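Long-range contact in outer surface protein (Bacillus cereus ATCC 14579, PDB 1X7F), which is of unknown function but is probably a 6-phospho-N-acetylmuramidase, hydrolysing 6-phosphorylated N-acetylmuramic acid disaccharides from cell-wall turnover: residues A[133-137]-A[161-167]. Residues are numbered along the deposited sequence; the frame is centred on the assembly and turned at random.
Sequences KMTNN and QANKSAL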
loop_
_atom_site.group_PDB
_atom_site.type_symbol
_atom_site.label_atom_id
_atom_site.label_comp_id
_atom_site.label_asym_id
_atom_site.label_seq_id
_atom_site.Cartn_x
_atom_site.Cartn_y
_atom_site.Cartn_z
ATOM N N LYS A 133 -2.908 -29.284 -7.479
ATOM C CA LYS A 133 -2.650 -29.821 -8.818
ATOM C C LYS A 133 -2.482 -28.735 -9.878
ATOM O O LYS A 133 -1.771 -28.926 -10.873
ATOM C CB LYS A 133 -3.752 -30.795 -9.250
ATOM C CG LYS A 133 -3.533 -32.226 -8.776
ATOM C CD LYS A 133 -4.632 -32.683 -7.830
ATOM C CE LYS A 133 -5.807 -33.296 -8.609
ATOM N NZ LYS A 133 -7.073 -33.199 -7.824
ATOM N N MET A 134 -3.143 -27.598 -9.659
ATOM C CA MET A 134 -3.063 -26.470 -10.587
ATOM C C MET A 134 -1.694 -25.780 -10.577
ATOM O O MET A 134 -1.275 -25.207 -11.595
ATOM C CB MET A 134 -4.176 -25.458 -10.299
ATOM C CG MET A 134 -5.556 -25.933 -10.726
ATOM S SD MET A 134 -6.870 -24.868 -10.104
ATOM C CE MET A 134 -6.802 -23.505 -11.275
ATOM N N THR A 135 -1.004 -25.846 -9.432
ATOM C CA THR A 135 0.334 -25.256 -9.293
ATOM C C THR A 135 1.374 -26.015 -10.120
ATOM O O THR A 135 2.472 -25.503 -10.367
ATOM C CB THR A 135 0.776 -25.185 -7.808
ATOM O OG1 THR A 135 0.983 -26.504 -7.287
ATOM C CG2 THR A 135 -0.329 -24.630 -6.932
ATOM N N ASN A 136 1.020 -27.234 -10.541
ATOM C CA ASN A 136 1.877 -28.057 -11.398
ATOM C C ASN A 136 1.536 -27.928 -12.889
ATOM O O ASN A 136 1.900 -28.796 -13.682
ATOM C CB ASN A 136 1.820 -29.540 -10.981
ATOM C CG ASN A 136 2.230 -29.763 -9.525
ATOM O OD1 ASN A 136 3.152 -28.951 -8.929
ATOM N ND2 ASN A 136 1.563 -30.883 -8.931
ATOM N N ASN A 137 0.832 -26.858 -13.263
ATOM C CA ASN A 137 0.467 -26.631 -14.666
ATOM C C ASN A 137 1.700 -26.428 -15.564
ATOM O O ASN A 137 2.673 -25.788 -15.148
ATOM C CB ASN A 137 -0.557 -25.485 -14.800
ATOM C CG ASN A 137 0.081 -24.105 -14.760
ATOM O OD1 ASN A 137 0.565 -23.608 -15.789
ATOM N ND2 ASN A 137 0.061 -23.467 -13.577
ATOM N N GLN A 161 0.791 -32.626 -2.513
ATOM C CA GLN A 161 1.997 -32.333 -3.288
ATOM C C GLN A 161 1.794 -31.102 -4.174
ATOM O O GLN A 161 1.259 -31.188 -5.286
ATOM C CB GLN A 161 2.450 -33.550 -4.097
ATOM C CG GLN A 161 3.547 -34.386 -3.418
ATOM C CD GLN A 161 3.066 -35.155 -2.186
ATOM O OE1 GLN A 161 2.539 -34.567 -1.235
ATOM N NE2 GLN A 161 3.272 -36.469 -2.197
ATOM N N ALA A 162 2.220 -29.955 -3.648
ATOM C CA ALA A 162 1.970 -28.666 -4.285
ATOM C C ALA A 162 3.251 -27.861 -4.470
ATOM O O ALA A 162 4.103 -27.823 -3.579
ATOM C CB ALA A 162 0.967 -27.865 -3.468
ATOM N N ASN A 163 3.375 -27.221 -5.632
ATOM C CA ASN A 163 4.456 -26.274 -5.878
ATOM C C ASN A 163 4.114 -24.919 -5.266
ATOM O O ASN A 163 3.435 -24.093 -5.901
ATOM C CB ASN A 163 4.732 -26.133 -7.388
ATOM C CG ASN A 163 5.830 -25.101 -7.710
ATOM O OD1 ASN A 163 6.515 -24.618 -6.793
ATOM N ND2 ASN A 163 5.979 -24.758 -9.008
ATOM N N LYS A 164 4.594 -24.704 -4.033
ATOM C CA LYS A 164 4.396 -23.448 -3.293
ATOM C C LYS A 164 4.841 -22.222 -4.102
ATOM O O LYS A 164 4.263 -21.135 -3.979
ATOM C CB LYS A 164 5.159 -23.487 -1.960
ATOM C CG LYS A 164 4.605 -22.543 -0.894
ATOM C CD LYS A 164 5.697 -21.704 -0.226
ATOM C CE LYS A 164 6.379 -22.433 0.930
ATOM N NZ LYS A 164 7.101 -21.457 1.800
ATOM N N SER A 165 5.864 -22.423 -4.932
ATOM C CA SER A 165 6.481 -21.374 -5.748
ATOM C C SER A 165 5.594 -20.832 -6.889
ATOM O O SER A 165 5.881 -19.771 -7.443
ATOM C CB SER A 165 7.835 -21.877 -6.281
ATOM O OG SER A 165 8.064 -21.464 -7.622
ATOM N N ALA A 166 4.532 -21.563 -7.234
ATOM C CA ALA A 166 3.552 -21.103 -8.227
ATOM C C ALA A 166 2.424 -20.255 -7.602
ATOM O O ALA A 166 1.715 -19.524 -8.305
ATOM C CB ALA A 166 2.981 -22.291 -9.006
ATOM N N LEU A 167 2.282 -20.329 -6.280
ATOM C CA LEU A 167 1.243 -19.589 -5.567
ATOM C C LEU A 167 1.570 -18.114 -5.303
ATOM O O LEU A 167 2.702 -17.763 -4.962
ATOM C CB LEU A 167 0.909 -20.278 -4.239
ATOM C CG LEU A 167 0.287 -21.677 -4.277
ATOM C CD1 LEU A 167 0.156 -22.237 -2.866
ATOM C CD2 LEU A 167 -1.065 -21.676 -4.990
#
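Thr135 points its side chain at the loop 161-167, and the two meet near the N-terminal ends of two adjacent strands of the parallel, TIM-barrel-like N-terminal domain. Helix 129-134 precedes strand 142-146, and the loop leads into the neighbouring strand 167-170, so the contact joins two successive helix-to-strand connections. With chi1 at 68°, Thr135 OG1 sits between its own backbone N and carbonyl carbon, where it takes a bent hydrogen bond from Asn163 N (3.0 Å, 141° at the hydrogen) and also bonds back to Ala132 O in the preceding helical turn. CG2 instead meets Leu167 CD2 at 3.6 Å; Leu167 also touches Ile143 and Leu145 of strand 142-146. Ala166 CB packs against Thr135 CB at 3.8 Å, while the Ala166 backbone is hydrogen-bonded to Ile143. At the more exposed margin the amide planes of Asn136 and Asn163 are only 14° apart, but the groups are not stacked: the side chains cross at a slant and touch through Asn136 OD1 and Asn163 CB, 3.6 Å apart. In the type I turn from Met134 to Asn137, Asn137 ND2 reaches back to Met134 O at 3.0 Å, with that oxygen lying in its amide plane.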